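Local coordinates for designed Anbu Protein (Synthetic construct, PDB 5LOY) that forms a helical assembly as a consensus-designed Anbu, an ancestral proteasome beta-type subunit of the Ntn-hydrolase clan, and is probably a hydrolase, at residues S176-S179 with T180-N184; L194-R198 with D199-V203. One frame throughout, in Å; residues are numbered along the deposited sequence.

Contact 1: S176-S179 with T180-N184; sequences SFDS and TMRSN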
ATOM      1  N   SER A 176      11.753   1.138  -0.440  1.00 32.27           N
ATOM      2  CA  SER A 176      10.396   1.222  -0.993  1.00 32.31           C
ATOM      3  C   SER A 176      10.108   0.119  -2.032  1.00 32.18           C
ATOM      4  O   SER A 176       9.021  -0.466  -2.040  1.00 32.43           O
ATOM      5  CB  SER A 176      10.177   2.590  -1.632  1.00 32.72           C
ATOM      6  OG  SER A 176       8.814   2.752  -1.977  1.00 32.97           O
ATOM      7  N   PHE A 177      11.075  -0.159  -2.904  1.00 32.20           N
ATOM      8  CA  PHE A 177      10.909  -1.227  -3.870  1.00 33.11           C
ATOM      9  C   PHE A 177      10.933  -2.586  -3.231  1.00 34.44           C
ATOM     10  O   PHE A 177      10.179  -3.476  -3.626  1.00 35.86           O
ATOM     11  CB  PHE A 177      11.965  -1.160  -4.968  1.00 34.28           C
ATOM     12  CG  PHE A 177      11.566  -0.279  -6.090  1.00 34.40           C
ATOM     13  CD1 PHE A 177      11.712   1.093  -5.982  1.00 34.11           C
ATOM     14  CD2 PHE A 177      10.997  -0.803  -7.240  1.00 35.04           C
ATOM     15  CE1 PHE A 177      11.313   1.935  -6.999  1.00 33.47           C
ATOM     16  CE2 PHE A 177      10.577   0.040  -8.261  1.00 36.22           C
ATOM     17  CZ  PHE A 177      10.727   1.410  -8.136  1.00 35.62           C
ATOM     18  N   ASP A 178      11.806  -2.766  -2.255  1.00 36.63           N
ATOM     19  CA  ASP A 178      11.906  -4.042  -1.546  1.00 37.14           C
ATOM     20  C   ASP A 178      10.556  -4.440  -0.970  1.00 35.99           C
ATOM     21  O   ASP A 178      10.090  -5.553  -1.182  1.00 34.97           O
ATOM     22  CB  ASP A 178      12.956  -3.941  -0.450  1.00 39.48           C
ATOM     23  CG  ASP A 178      13.000  -5.165   0.453  1.00 43.49           C
ATOM     24  OD1 ASP A 178      13.022  -6.321  -0.038  1.00 44.29           O
ATOM     25  OD2 ASP A 178      13.028  -4.960   1.684  1.00 47.63           O
ATOM     26  N   SER A 179       9.932  -3.520  -0.243  1.00 36.58           N
ATOM     27  CA  SER A 179       8.635  -3.776   0.398  1.00 36.92           C
ATOM     28  C   SER A 179       7.545  -4.059  -0.626  1.00 34.87           C
ATOM     29  O   SER A 179       6.695  -4.943  -0.431  1.00 35.81           O
ATOM     30  CB  SER A 179       8.232  -2.586   1.271  1.00 37.99           C
ATOM     31  OG  SER A 179       9.080  -2.506   2.396  1.00 45.03           O
ATOM     32  N   THR A 180       7.571  -3.315  -1.718  1.00 32.63           N
ATOM     33  CA  THR A 180       6.609  -3.505  -2.800  1.00 31.84           C
ATOM     34  C   THR A 180       6.776  -4.873  -3.460  1.00 32.89           C
ATOM     35  O   THR A 180       5.800  -5.596  -3.624  1.00 32.96           O
ATOM     36  CB  THR A 180       6.753  -2.397  -3.855  1.00 32.38           C
ATOM     37  OG1 THR A 180       6.558  -1.109  -3.246  1.00 30.93           O
ATOM     38  CG2 THR A 180       5.759  -2.599  -4.953  1.00 32.46           C
ATOM     39  N   MET A 181       8.015  -5.262  -3.764  1.00 35.90           N
ATOM     40  CA  MET A 181       8.265  -6.559  -4.386  1.00 38.56           C
ATOM     41  C   MET A 181       7.909  -7.742  -3.510  1.00 39.68           C
ATOM     42  O   MET A 181       7.371  -8.751  -4.002  1.00 43.18           O
ATOM     43  CB  MET A 181       9.696  -6.656  -4.883  1.00 43.33           C
ATOM     44  CG  MET A 181       9.875  -5.798  -6.140  1.00 45.75           C
ATOM     45  SD  MET A 181      11.510  -5.689  -6.863  1.00 49.28           S
ATOM     46  CE  MET A 181      12.507  -5.571  -5.381  1.00 46.69           C
ATOM     47  N   ARG A 182       8.129  -7.612  -2.214  1.00 38.86           N
ATOM     48  CA  ARG A 182       7.713  -8.652  -1.281  1.00 41.01           C
ATOM     49  C   ARG A 182       6.210  -8.848  -1.216  1.00 40.61           C
ATOM     50  O   ARG A 182       5.751  -9.932  -0.929  1.00 41.39           O
ATOM     51  CB  ARG A 182       8.171  -8.324   0.134  1.00 43.02           C
ATOM     52  CG  ARG A 182       9.627  -8.601   0.353  1.00 46.19           C
ATOM     53  CD  ARG A 182      10.082  -7.977   1.653  1.00 50.69           C
ATOM     54  NE  ARG A 182      11.525  -8.165   1.780  1.00 60.09           N
ATOM     55  CZ  ARG A 182      12.122  -9.180   2.414  1.00 61.95           C
ATOM     56  NH1 ARG A 182      11.399 -10.097   3.055  1.00 62.11           N
ATOM     57  NH2 ARG A 182      13.451  -9.245   2.428  1.00 60.54           N
ATOM     58  N   SER A 183       5.444  -7.788  -1.435  1.00 40.97           N
ATOM     59  CA  SER A 183       4.029  -7.816  -1.144  1.00 41.82           C
ATOM     60  C   SER A 183       3.147  -7.833  -2.380  1.00 39.56           C
ATOM     61  O   SER A 183       1.969  -8.087  -2.246  1.00 39.05           O
ATOM     62  CB  SER A 183       3.682  -6.630  -0.241  1.00 44.45           C
ATOM     63  OG  SER A 183       4.230  -6.841   1.059  1.00 48.99           O
ATOM     64  N   ASN A 184       3.710  -7.613  -3.562  1.00 36.98           N
ATOM     65  CA  ASN A 184       2.922  -7.567  -4.778  1.00 38.72           C
ATOM     66  C   ASN A 184       3.696  -8.085  -5.975  1.00 39.40           C
ATOM     67  O   ASN A 184       4.759  -7.562  -6.315  1.00 36.90           O
ATOM     68  CB  ASN A 184       2.494  -6.120  -5.046  1.00 40.15           C
ATOM     69  CG  ASN A 184       1.611  -5.980  -6.283  1.00 39.56           C
ATOM     70  OD1 ASN A 184       2.090  -6.071  -7.401  1.00 40.19           O
ATOM     71  ND2 ASN A 184       0.316  -5.780  -6.075  1.00 39.42           N
TER

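Contact 2: L194-R198 with D199-V203; sequences LVYER and DSLRV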
ATOM      1  N   LEU A 194      18.570   6.281 -11.138  1.00 37.90           N
ATOM      2  CA  LEU A 194      19.316   7.450 -11.609  1.00 38.69           C
ATOM      3  C   LEU A 194      19.333   8.524 -10.544  1.00 37.52           C
ATOM      4  O   LEU A 194      18.296   8.875  -9.996  1.00 36.92           O
ATOM      5  CB  LEU A 194      18.691   7.969 -12.891  1.00 38.55           C
ATOM      6  CG  LEU A 194      19.482   9.012 -13.672  1.00 41.16           C
ATOM      7  CD1 LEU A 194      19.029   9.003 -15.131  1.00 41.98           C
ATOM      8  CD2 LEU A 194      19.350  10.410 -13.090  1.00 40.70           C
ATOM      9  N   VAL A 195      20.523   9.022 -10.249  1.00 39.14           N
ATOM     10  CA  VAL A 195      20.725  10.046  -9.228  1.00 39.71           C
ATOM     11  C   VAL A 195      21.379  11.254  -9.867  1.00 40.00           C
ATOM     12  O   VAL A 195      22.453  11.139 -10.441  1.00 40.52           O
ATOM     13  CB  VAL A 195      21.641   9.541  -8.083  1.00 40.81           C
ATOM     14  CG1 VAL A 195      21.957  10.676  -7.103  1.00 42.42           C
ATOM     15  CG2 VAL A 195      20.986   8.393  -7.349  1.00 39.33           C
ATOM     16  N   TYR A 196      20.715  12.411  -9.772  1.00 41.39           N
ATOM     17  CA  TYR A 196      21.116  13.636 -10.499  1.00 42.41           C
ATOM     18  C   TYR A 196      21.500  14.721  -9.507  1.00 44.07           C
ATOM     19  O   TYR A 196      20.690  15.072  -8.651  1.00 43.19           O
ATOM     20  CB  TYR A 196      19.957  14.136 -11.414  1.00 41.28           C
ATOM     21  CG  TYR A 196      20.260  15.487 -12.032  1.00 42.97           C
ATOM     22  CD1 TYR A 196      21.119  15.590 -13.123  1.00 44.71           C
ATOM     23  CD2 TYR A 196      19.760  16.651 -11.493  1.00 42.34           C
ATOM     24  CE1 TYR A 196      21.440  16.810 -13.661  1.00 45.78           C
ATOM     25  CE2 TYR A 196      20.086  17.892 -12.022  1.00 44.07           C
ATOM     26  CZ  TYR A 196      20.930  17.966 -13.103  1.00 46.12           C
ATOM     27  OH  TYR A 196      21.281  19.185 -13.650  1.00 48.04           O
ATOM     28  N   GLU A 197      22.713  15.257  -9.623  1.00 47.13           N
ATOM     29  CA  GLU A 197      23.155  16.362  -8.769  1.00 51.98           C
ATOM     30  C   GLU A 197      22.767  17.745  -9.311  1.00 50.26           C
ATOM     31  O   GLU A 197      23.069  18.085 -10.456  1.00 50.85           O
ATOM     32  CB  GLU A 197      24.679  16.363  -8.613  1.00 60.16           C
ATOM     33  CG  GLU A 197      25.268  15.286  -7.707  1.00 64.76           C
ATOM     34  CD  GLU A 197      26.797  15.398  -7.573  1.00 73.87           C
ATOM     35  OE1 GLU A 197      27.411  16.405  -8.012  1.00 75.34           O
ATOM     36  OE2 GLU A 197      27.403  14.452  -7.034  1.00 83.08           O
ATOM     37  N   ARG A 198      22.139  18.545  -8.461  1.00 47.79           N
ATOM     38  CA  ARG A 198      21.763  19.909  -8.798  1.00 50.91           C
ATOM     39  C   ARG A 198      22.889  20.680  -9.501  1.00 51.63           C
ATOM     40  O   ARG A 198      24.012  20.701  -9.027  1.00 50.74           O
ATOM     41  CB  ARG A 198      21.358  20.654  -7.516  1.00 54.96           C
ATOM     42  CG  ARG A 198      20.704  22.011  -7.740  1.00 59.57           C
ATOM     43  CD  ARG A 198      20.776  22.875  -6.493  1.00 64.48           C
ATOM     44  NE  ARG A 198      19.443  23.295  -6.067  1.00 69.25           N
ATOM     45  CZ  ARG A 198      18.748  24.324  -6.569  1.00 76.91           C
ATOM     46  NH1 ARG A 198      17.538  24.584  -6.073  1.00 78.67           N
ATOM     47  NH2 ARG A 198      19.227  25.095  -7.560  1.00 81.66           N
ATOM     48  N   ASP A 199      22.548  21.314 -10.619  1.00 51.82           N
ATOM     49  CA  ASP A 199      23.476  22.123 -11.427  1.00 55.68           C
ATOM     50  C   ASP A 199      24.607  21.375 -12.132  1.00 55.17           C
ATOM     51  O   ASP A 199      25.467  22.016 -12.702  1.00 55.97           O
ATOM     52  CB  ASP A 199      24.111  23.284 -10.626  1.00 59.43           C
ATOM     53  CG  ASP A 199      23.083  24.219  -9.985  1.00 61.20           C
ATOM     54  OD1 ASP A 199      21.862  24.153 -10.257  1.00 58.05           O
ATOM     55  OD2 ASP A 199      23.535  25.059  -9.182  1.00 67.02           O
ATOM     56  N   SER A 200      24.619  20.045 -12.124  1.00 53.77           N
ATOM     57  CA  SER A 200      25.630  19.310 -12.899  1.00 54.51           C
ATOM     58  C   SER A 200      25.330  19.376 -14.399  1.00 53.53           C
ATOM     59  O   SER A 200      26.238  19.472 -15.190  1.00 53.47           O
ATOM     60  CB  SER A 200      25.718  17.851 -12.436  1.00 53.48           C
ATOM     61  OG  SER A 200      24.458  17.200 -12.558  1.00 52.29           O
ATOM     62  N   LEU A 201      24.049  19.309 -14.764  1.00 52.24           N
ATOM     63  CA  LEU A 201      23.598  19.305 -16.156  1.00 53.17           C
ATOM     64  C   LEU A 201      24.191  18.128 -16.932  1.00 54.17           C
ATOM     65  O   LEU A 201      24.518  18.219 -18.113  1.00 55.94           O
ATOM     66  CB  LEU A 201      23.907  20.645 -16.821  1.00 55.87           C
ATOM     67  CG  LEU A 201      23.283  21.868 -16.127  1.00 55.44           C
ATOM     68  CD1 LEU A 201      23.733  23.151 -16.810  1.00 57.84           C
ATOM     69  CD2 LEU A 201      21.762  21.800 -16.113  1.00 52.62           C
ATOM     70  N   ARG A 202      24.285  17.009 -16.231  1.00 54.89           N
ATOM     71  CA  ARG A 202      24.969  15.814 -16.686  1.00 59.06           C
ATOM     72  C   ARG A 202      24.350  14.621 -15.928  1.00 54.30           C
ATOM     73  O   ARG A 202      23.987  14.751 -14.775  1.00 51.56           O
ATOM     74  CB  ARG A 202      26.449  15.977 -16.330  1.00 65.69           C
ATOM     75  CG  ARG A 202      27.444  15.389 -17.300  1.00 73.22           C
ATOM     76  CD  ARG A 202      28.849  15.902 -16.974  1.00 80.34           C
ATOM     77  NE  ARG A 202      29.087  17.267 -17.478  1.00 87.20           N
ATOM     78  CZ  ARG A 202      29.428  17.576 -18.738  1.00 91.67           C
ATOM     79  NH1 ARG A 202      29.584  16.626 -19.662  1.00 94.14           N
ATOM     80  NH2 ARG A 202      29.609  18.850 -19.090  1.00 92.85           N
ATOM     81  N   VAL A 203      24.209  13.467 -16.566  1.00 54.97           N
ATOM     82  CA  VAL A 203      23.780  12.270 -15.842  1.00 54.74           C
ATOM     83  C   VAL A 203      24.967  11.738 -15.037  1.00 58.18           C
ATOM     84  O   VAL A 203      25.915  11.195 -15.609  1.00 56.34           O
ATOM     85  CB  VAL A 203      23.287  11.163 -16.777  1.00 54.40           C
ATOM     86  CG1 VAL A 203      22.928   9.922 -15.977  1.00 55.05           C
ATOM     87  CG2 VAL A 203      22.075  11.628 -17.550  1.00 53.50           C
TER
HETATM   88  O   HOH W   1      24.357  14.431 -11.792  1.00 53.73           O

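Contact 1: S176-S179 with T180-N184
Thr180 turns its hydroxyl back onto the helix, where OG1 donates to Ser176 O at 2.8 Å. The same carbonyl oxygen accepts Thr180 N at 3.2 Å. The two donors come from opposite faces of the carbonyl plane, so one backbone oxygen serves both. OG1 gets there because it lies beside the backbone N of Thr180 and anti to its carbonyl carbon (chi1 -58°).

The next i to i+4 bonds of the helix are regular. Met181 N reaches Phe177 O at 2.8 Å, and Arg182 N reaches Asp178 O at 3.0 Å. CG of Met181 lies near Phe177 O, and the bend at chi3 brings CE back to 3.6 Å from that oxygen.

This is the C-terminal part of helix 166-183. In the sandwich fold of the Ntn hydrolases it lies on the sheet that holds strand 2-8, and Phe177 and Thr180 touch that strand. The regular pattern frays at the end: Ser183 N makes only a weak bond to Ser179 O at 3.3 Å, and it also reaches Thr180 O at 3.1 Å.

On the side that faces helix 214-232 and the second subunit, Asp178 and Arg182 form an i to i+4 salt bridge. NE of Arg182 donates to Asp178 OD1 at 3.0 Å, on the syn side of the oxygen. The bond lies close to the guanidinium plane but rises 32° from that of the carboxylate, and the two planes stand 89° apart.

Asp178 OD1 also pairs with Arg220, and OD2 with Arg158 of the second subunit, so three arginines probably stabilise its charge. Ser179 OG bonds with that same Arg158, and Ser183 OG meets Asp157 of the second subunit. Ser176 OG bonds with Tyr2 OH and Gly152 O.

Contact 2: L194-R198 with D199-V203
The chain reverses in a type II beta turn from Glu197 to Ser200, closed by Ser200 N to Glu197 O at 3.0 Å; end to end, 194-198 and 199-203 run 163° apart, nearly antiparallel.

Ser200 adds a second bond to the same oxygen: its OG donates to Glu197 O at 2.7 Å, in the carbonyl plane and on a lone pair. OG sits between the backbone N and the carbonyl carbon of its own residue, and this position points it back at Glu197 O. Water 1 completes this group. It accepts from Glu197 N at 2.8 Å and donates to Ser200 OG at 2.9 Å, so this hydroxyl both gives and receives a bond.

The Tyr196 ring lies against the loop. With CG anti to the backbone N (chi1 172°), the ring extends alongside the returning chain. Its OH accepts Leu201 N at 3.0 Å, with an N-H...O angle of 145°, and is also bonded to Gln117 OE1. Arg202 O stands near the ring plane at the edge, 3.4 Å from CD1, and CD2 of Leu201 packs against the hydroxyl. A phenylalanine here would probably leave Leu201 N without this acceptor and remove one of the two bonds that reach Gln117 OE1, the other being from Asp199 N.

Farther from the turn, Leu194 and Val203 cross at about a right angle, with CD1 of Leu194 4.1 Å from CG1 of Val203. Both also touch Val35 of strand 33-38. At the exposed end Arg198 and Asp199 lie side by side. Their salt bridge, through NH2 of Arg198, is long; NE of the same arginine bonds to Asp9 O.

Strand 191-197 pairs antiparallel with strand 205-209, so the turn and the loop after it form the connection of a beta hairpin, at the edge of a sheet of the proteasome-type sandwich.

How the contacts relate
Contact 1 closes before contact 2 opens along the chain: strand 191-197 is the next regular element after helix 166-183. Their centres lie 27 Å apart, on opposite sides of the chain's centre, and their nearest atoms are about 9 Å apart without touching. The two elements still meet elsewhere, since Val195 and Glu197 of contact 2 pack on Leu166 at the start of the helix. Contact 1 reaches Tyr2, next to the N-terminal residue, which in this family is expected to be the nucleophile. Contact 2 sits at the far end of the sandwich. Both meet the second subunit, contact 1 chiefly through polar bonds and contact 2 through Val195 on Trp239 of that subunit.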